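Local coordinates for protein glucose-6-phosphate 1-dehydrogenase (Kluyveromyces lactis, PDB 7E6I) that catalyses the oxidation of glucose 6-phosphate by NADP(+) to 6-phosphogluconolactone, the first step of the pentose phosphate pathway, at residues N8-I13 and P116-Y121; Q147-E152 and D176-I181. All blocks are in the same frame, centred on the assembly; numbering follows the deposited sequence.

How the contacts relate
Both contacts are buried pairings of parallel strands in one six-stranded sheet. Contact 1 joins two inner strands, 10-14 and 117-122. Contact 2 joins 146-152 to the outermost strand, 178-181, and lies nearer the centre of the chain. The two are neighbours: F120 probably bonds through N to R148 O and through O to I150 N, both at 2.8 Å. L119 and Y121 also pack on strand 146-152. Contact 1 is held by backbone bonds, with aliphatic and aromatic side chains paired along both faces and one water at the N8 end. Contact 2 adds an arginine against a phenylalanine and a water held by a glutamine and a glutamate.

Contact 1 (N8-I13 and P116-Y121)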
loop_
_atom_site.group_PDB
_atom_site.type_symbol
_atom_site.label_atom_id
_atom_site.label_comp_id
_atom_site.label_asym_id
_atom_site.label_seq_id
_atom_site.Cartn_x
_atom_site.Cartn_y
_atom_site.Cartn_z
ATOM N N ASN A 8 -7.177 -0.905 -28.491
ATOM C CA ASN A 8 -7.783 -2.235 -28.603
ATOM C C ASN A 8 -7.315 -3.182 -27.500
ATOM O O ASN A 8 -7.320 -4.406 -27.668
ATOM C CB ASN A 8 -7.523 -2.839 -29.986
ATOM C CG ASN A 8 -7.822 -1.861 -31.100
ATOM O OD1 ASN A 8 -8.822 -1.143 -31.051
ATOM N ND2 ASN A 8 -6.937 -1.796 -32.089
ATOM N N THR A 9 -6.924 -2.624 -26.360
ATOM C CA THR A 9 -6.659 -3.430 -25.183
ATOM C C THR A 9 -7.967 -3.874 -24.542
ATOM O O THR A 9 -8.919 -3.096 -24.415
ATOM C CB THR A 9 -5.822 -2.642 -24.182
ATOM O OG1 THR A 9 -6.225 -1.268 -24.211
ATOM C CG2 THR A 9 -4.397 -2.700 -24.587
ATOM N N VAL A 10 -8.020 -5.138 -24.149
ATOM C CA VAL A 10 -9.174 -5.669 -23.440
ATOM C C VAL A 10 -8.786 -5.843 -21.977
ATOM O O VAL A 10 -7.816 -6.540 -21.647
ATOM C CB VAL A 10 -9.687 -6.973 -24.073
ATOM C CG1 VAL A 10 -8.525 -7.831 -24.519
ATOM C CG2 VAL A 10 -10.614 -7.730 -23.105
ATOM N N ILE A 11 -9.525 -5.176 -21.106
ATOM C CA ILE A 11 -9.361 -5.297 -19.670
ATOM C C ILE A 11 -10.528 -6.128 -19.160
ATOM O O ILE A 11 -11.685 -5.706 -19.264
ATOM C CB ILE A 11 -9.316 -3.916 -18.999
ATOM C CG1 ILE A 11 -8.091 -3.132 -19.475
ATOM C CG2 ILE A 11 -9.319 -4.039 -17.496
ATOM C CD1 ILE A 11 -8.163 -1.634 -19.158
ATOM N N THR A 12 -10.236 -7.307 -18.614
ATOM C CA THR A 12 -11.246 -8.133 -17.961
ATOM C C THR A 12 -11.084 -8.031 -16.449
ATOM O O THR A 12 -10.006 -8.316 -15.919
ATOM C CB THR A 12 -11.149 -9.593 -18.399
ATOM O OG1 THR A 12 -11.099 -9.671 -19.825
ATOM C CG2 THR A 12 -12.346 -10.364 -17.897
ATOM N N ILE A 13 -12.158 -7.650 -15.760
ATOM C CA ILE A 13 -12.174 -7.536 -14.301
ATOM C C ILE A 13 -12.926 -8.745 -13.758
ATOM O O ILE A 13 -14.159 -8.791 -13.790
ATOM C CB ILE A 13 -12.818 -6.229 -13.825
ATOM C CG1 ILE A 13 -12.045 -5.018 -14.336
ATOM C CG2 ILE A 13 -12.865 -6.181 -12.307
ATOM C CD1 ILE A 13 -12.510 -4.547 -15.688
ATOM N N PRO A 116 -2.522 -9.365 -29.487
ATOM C CA PRO A 116 -3.467 -9.104 -28.395
ATOM C C PRO A 116 -2.766 -8.490 -27.185
ATOM O O PRO A 116 -1.693 -8.940 -26.768
ATOM C CB PRO A 116 -4.037 -10.493 -28.080
ATOM C CG PRO A 116 -3.714 -11.341 -29.267
ATOM C CD PRO A 116 -2.476 -10.783 -29.881
ATOM N N HIS A 117 -3.368 -7.436 -26.638
ATOM C CA HIS A 117 -2.922 -6.807 -25.396
ATOM C C HIS A 117 -4.041 -6.967 -24.373
ATOM O O HIS A 117 -5.087 -6.318 -24.491
ATOM C CB HIS A 117 -2.605 -5.328 -25.595
ATOM C CG HIS A 117 -1.399 -5.059 -26.438
ATOM N ND1 HIS A 117 -1.132 -3.814 -26.969
ATOM C CD2 HIS A 117 -0.394 -5.869 -26.851
ATOM C CE1 HIS A 117 -0.009 -3.867 -27.665
ATOM N NE2 HIS A 117 0.457 -5.103 -27.612
ATOM N N ARG A 118 -3.830 -7.815 -23.368
ATOM C CA ARG A 118 -4.892 -8.188 -22.437
ATOM C C ARG A 118 -4.457 -7.984 -20.991
ATOM O O ARG A 118 -3.418 -8.509 -20.564
ATOM C CB ARG A 118 -5.319 -9.649 -22.654
ATOM C CG ARG A 118 -5.698 -9.948 -24.095
ATOM C CD ARG A 118 -6.043 -11.394 -24.305
ATOM N NE ARG A 118 -6.404 -11.662 -25.694
ATOM C CZ ARG A 118 -6.210 -12.827 -26.298
ATOM N NH1 ARG A 118 -5.658 -13.837 -25.635
ATOM N NH2 ARG A 118 -6.574 -12.986 -27.557
ATOM N N LEU A 119 -5.258 -7.229 -20.242
ATOM C CA LEU A 119 -5.067 -7.049 -18.810
ATOM C C LEU A 119 -6.192 -7.782 -18.083
ATOM O O LEU A 119 -7.370 -7.595 -18.402
ATOM C CB LEU A 119 -5.048 -5.560 -18.434
ATOM C CG LEU A 119 -4.786 -5.174 -16.965
ATOM C CD1 LEU A 119 -3.376 -5.580 -16.558
ATOM C CD2 LEU A 119 -5.005 -3.671 -16.696
ATOM N N PHE A 120 -5.825 -8.636 -17.134
ATOM C CA PHE A 120 -6.777 -9.325 -16.269
ATOM C C PHE A 120 -6.630 -8.783 -14.855
ATOM O O PHE A 120 -5.609 -9.021 -14.200
ATOM C CB PHE A 120 -6.538 -10.832 -16.299
ATOM C CG PHE A 120 -6.722 -11.440 -17.650
ATOM C CD1 PHE A 120 -7.992 -11.718 -18.136
ATOM C CD2 PHE A 120 -5.626 -11.713 -18.451
ATOM C CE1 PHE A 120 -8.165 -12.274 -19.392
ATOM C CE2 PHE A 120 -5.792 -12.269 -19.711
ATOM C CZ PHE A 120 -7.061 -12.545 -20.185
ATOM N N TYR A 121 -7.637 -8.052 -14.387
ATOM C CA TYR A 121 -7.670 -7.576 -13.006
ATOM C C TYR A 121 -8.457 -8.573 -12.161
ATOM O O TYR A 121 -9.654 -8.775 -12.392
ATOM C CB TYR A 121 -8.295 -6.180 -12.918
ATOM C CG TYR A 121 -7.994 -5.475 -11.617
ATOM C CD1 TYR A 121 -8.430 -6.001 -10.395
ATOM C CD2 TYR A 121 -7.254 -4.295 -11.601
ATOM C CE1 TYR A 121 -8.141 -5.370 -9.200
ATOM C CE2 TYR A 121 -6.958 -3.654 -10.407
ATOM C CZ TYR A 121 -7.401 -4.188 -9.211
ATOM O OH TYR A 121 -7.102 -3.544 -8.024
HETATM O O HOH W 1 -5.888 -6.533 -27.786
#
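V10 and T12 face P116-Y121 with both of their backbone polar groups. V10 N donates to H117 O at 3.2 Å, and V10 O accepts from L119 N at 3.0 Å. T12 repeats the pattern: its N reaches L119 O at 2.9 Å and its O takes the N-H of Y121 at 2.8 Å. The side chains alternate between the two faces of the sheet. On one face V10 CG1 lies beside R118 CG at 3.6 Å, and T12 CB meets F120 CD1 obliquely at 3.8 Å. On the other face I11 CG1 packs on L119 CB at 4.0 Å, and I13 CG1 lies near Y121 CB. I11 CG1 is anti to its carbonyl carbon (chi1 -64°), which sets it beside L119. At the start of the pairing, T9 CG2 comes to 3.3 Å from H117 CB, a short and somewhat doubtful approach, and lies near the edge of the imidazole. A water joins N8 O to H117 N here. H117 NE2 bonds to E115, and its ring stacks on F5. Helix 19-34 covers the I11 and I13 face; helix 94-110 covers the V10 face, where E108 forms a salt bridge with R118. I11 and I13 turn their backbone bonds to strand 43-48. This is the centre of a Rossmann-type parallel sheet, whose first strand, 10-14, leads into the glycine-containing turn that probably binds NADP(+).

Contact 2 (Q147-E152 and D176-I181); sequences QRVIVE and DELFRI
R148 runs its aliphatic chain past one corner of the F179 ring. R148 CD is 3.6 Å from F179 CE1, and R148 CG touches the same carbon. The approach is oblique, with the guanidinium and ring planes 58° apart. R148 CG is anti to the carbonyl carbon, and the extended chain then leads the guanidinium away from the ring. Backbone oxygens lie at the ring edge: E177 O in its plane and V149 O near it. H427 stacks on the F179 ring, and F430 meets it edge-to-face. The R148 guanidinium makes a cation-pi contact with F5 and bonds to T3 O.

The side chains of Q147 and E177 lie side by side, with the amide and carboxylate planes 82° apart. They meet through a water, which donates to E177 OE1 at 2.9 Å and accepts from Q147 NE2 at 3.0 Å and from Q147 N. Q147 NE2 also bonds to T142 O, and E177 OE1 to Y141 OH.

The two strands belong to a right-handed beta-alpha-beta crossover of the Rossmann-type domain, with helix 159-169 between them. V149 N donates to E177 O, and V149 O accepts from F179 N. V151 N reaches F179 O at 3.1 Å from 41° out of the carbonyl plane. V151 O takes the I181 N-H in its carbonyl plane at 2.8 Å.

On one face V149 CG1 meets L178 CD1 at 3.9 Å, and V151 CG2 lies beside R180 CG. On the other face I150 CG2 presses on I181 CD1 at 3.5 Å, and I150 CG1 touches F179 CB. I181 CG2 packs against E152 CG at 3.8 Å. The E152 side chain lies near L20 of the probable NADP(+) site, and that of I181 near H183 of the glucose 6-phosphate pocket.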
loop_
_atom_site.group_PDB
_atom_site.type_symbol
_atom_site.label_atom_id
_atom_site.label_comp_id
_atom_site.label_asym_id
_atom_site.label_seq_id
_atom_site.Cartn_x
_atom_site.Cartn_y
_atom_site.Cartn_z
ATOM N N GLN A 147 -0.124 -10.753 -22.137
ATOM C CA GLN A 147 -1.152 -10.691 -21.106
ATOM C C GLN A 147 -0.517 -10.365 -19.759
ATOM O O GLN A 147 0.588 -10.827 -19.450
ATOM C CB GLN A 147 -1.938 -12.009 -20.993
ATOM C CG GLN A 147 -1.062 -13.236 -21.032
ATOM C CD GLN A 147 -1.026 -13.855 -22.429
ATOM O OE1 GLN A 147 -2.067 -14.048 -23.056
ATOM N NE2 GLN A 147 0.177 -14.140 -22.930
ATOM N N ARG A 148 -1.226 -9.573 -18.963
ATOM C CA ARG A 148 -0.790 -9.175 -17.637
ATOM C C ARG A 148 -1.935 -9.399 -16.661
ATOM O O ARG A 148 -3.088 -9.084 -16.968
ATOM C CB ARG A 148 -0.359 -7.704 -17.621
ATOM C CG ARG A 148 0.904 -7.424 -18.413
ATOM C CD ARG A 148 1.151 -5.930 -18.594
ATOM N NE ARG A 148 2.271 -5.686 -19.497
ATOM C CZ ARG A 148 2.407 -4.602 -20.255
ATOM N NH1 ARG A 148 1.489 -3.638 -20.228
ATOM N NH2 ARG A 148 3.467 -4.485 -21.045
ATOM N N VAL A 149 -1.639 -9.948 -15.489
ATOM C CA VAL A 149 -2.675 -10.144 -14.485
ATOM C C VAL A 149 -2.303 -9.365 -13.227
ATOM O O VAL A 149 -1.153 -9.395 -12.779
ATOM C CB VAL A 149 -2.941 -11.637 -14.197
ATOM C CG1 VAL A 149 -1.863 -12.537 -14.800
ATOM C CG2 VAL A 149 -3.131 -11.893 -12.704
ATOM N N ILE A 150 -3.279 -8.638 -12.690
ATOM C CA ILE A 150 -3.146 -7.900 -11.446
ATOM C C ILE A 150 -3.805 -8.705 -10.338
ATOM O O ILE A 150 -4.964 -9.121 -10.467
ATOM C CB ILE A 150 -3.791 -6.510 -11.556
ATOM C CG1 ILE A 150 -3.035 -5.635 -12.547
ATOM C CG2 ILE A 150 -3.838 -5.843 -10.203
ATOM C CD1 ILE A 150 -3.857 -4.467 -13.032
ATOM N N VAL A 151 -3.071 -8.927 -9.249
ATOM C CA VAL A 151 -3.641 -9.429 -8.011
ATOM C C VAL A 151 -3.221 -8.500 -6.886
ATOM O O VAL A 151 -2.188 -7.827 -6.946
ATOM C CB VAL A 151 -3.230 -10.883 -7.692
ATOM C CG1 VAL A 151 -4.181 -11.852 -8.377
ATOM C CG2 VAL A 151 -1.795 -11.143 -8.097
ATOM N N GLU A 152 -4.039 -8.488 -5.842
ATOM C CA GLU A 152 -3.918 -7.543 -4.749
ATOM C C GLU A 152 -3.666 -8.292 -3.447
ATOM O O GLU A 152 -4.119 -9.426 -3.273
ATOM C CB GLU A 152 -5.191 -6.707 -4.647
ATOM C CG GLU A 152 -5.099 -5.561 -3.686
ATOM C CD GLU A 152 -6.206 -4.551 -3.892
ATOM O OE1 GLU A 152 -6.918 -4.611 -4.944
ATOM O OE2 GLU A 152 -6.347 -3.694 -2.984
ATOM N N ASP A 176 7.141 -11.154 -14.917
ATOM C CA ASP A 176 6.918 -10.107 -15.912
ATOM C C ASP A 176 5.440 -9.889 -16.207
ATOM O O ASP A 176 5.041 -8.764 -16.533
ATOM C CB ASP A 176 7.668 -10.438 -17.194
ATOM C CG ASP A 176 9.075 -9.880 -17.189
ATOM O OD1 ASP A 176 9.239 -8.646 -16.992
ATOM O OD2 ASP A 176 10.021 -10.676 -17.373
ATOM N N GLU A 177 4.617 -10.938 -16.100
ATOM C CA GLU A 177 3.184 -10.844 -16.344
ATOM C C GLU A 177 2.373 -10.555 -15.084
ATOM O O GLU A 177 1.206 -10.146 -15.189
ATOM C CB GLU A 177 2.681 -12.148 -16.974
ATOM C CG GLU A 177 3.435 -12.553 -18.242
ATOM C CD GLU A 177 3.256 -14.025 -18.598
ATOM O OE1 GLU A 177 2.884 -14.308 -19.761
ATOM O OE2 GLU A 177 3.493 -14.893 -17.720
ATOM N N LEU A 178 2.961 -10.764 -13.904
ATOM C CA LEU A 178 2.288 -10.612 -12.619
ATOM C C LEU A 178 2.443 -9.190 -12.085
ATOM O O LEU A 178 3.549 -8.642 -12.068
ATOM C CB LEU A 178 2.887 -11.605 -11.626
ATOM C CG LEU A 178 2.034 -12.741 -11.081
ATOM C CD1 LEU A 178 0.724 -12.876 -11.857
ATOM C CD2 LEU A 178 2.844 -14.023 -11.080
ATOM N N PHE A 179 1.344 -8.596 -11.632
ATOM C CA PHE A 179 1.387 -7.256 -11.041
ATOM C C PHE A 179 0.704 -7.316 -9.676
ATOM O O PHE A 179 -0.520 -7.166 -9.580
ATOM C CB PHE A 179 0.738 -6.239 -11.953
ATOM C CG PHE A 179 1.574 -5.873 -13.151
ATOM C CD1 PHE A 179 1.702 -6.752 -14.219
ATOM C CD2 PHE A 179 2.248 -4.650 -13.203
ATOM C CE1 PHE A 179 2.473 -6.414 -15.319
ATOM C CE2 PHE A 179 3.020 -4.304 -14.292
ATOM C CZ PHE A 179 3.131 -5.182 -15.359
ATOM N N ARG A 180 1.501 -7.546 -8.628
ATOM C CA ARG A 180 0.995 -7.675 -7.265
ATOM C C ARG A 180 0.881 -6.301 -6.627
ATOM O O ARG A 180 1.861 -5.557 -6.545
ATOM C CB ARG A 180 1.910 -8.556 -6.415
ATOM C CG ARG A 180 1.948 -10.028 -6.785
ATOM C CD ARG A 180 2.824 -10.786 -5.793
ATOM N NE ARG A 180 3.305 -12.064 -6.307
ATOM C CZ ARG A 180 4.278 -12.197 -7.209
ATOM N NH1 ARG A 180 4.882 -11.129 -7.699
ATOM N NH2 ARG A 180 4.659 -13.405 -7.618
ATOM N N ILE A 181 -0.298 -5.991 -6.131
ATOM C CA ILE A 181 -0.619 -4.657 -5.661
ATOM C C ILE A 181 -0.507 -4.593 -4.145
ATOM O O ILE A 181 -1.091 -5.419 -3.423
ATOM C CB ILE A 181 -2.021 -4.236 -6.120
ATOM C CG1 ILE A 181 -1.965 -3.732 -7.560
ATOM C CG2 ILE A 181 -2.594 -3.160 -5.176
ATOM C CD1 ILE A 181 -3.269 -3.109 -8.020
HETATM O O HOH W 2 2.285 -12.342 -21.779
#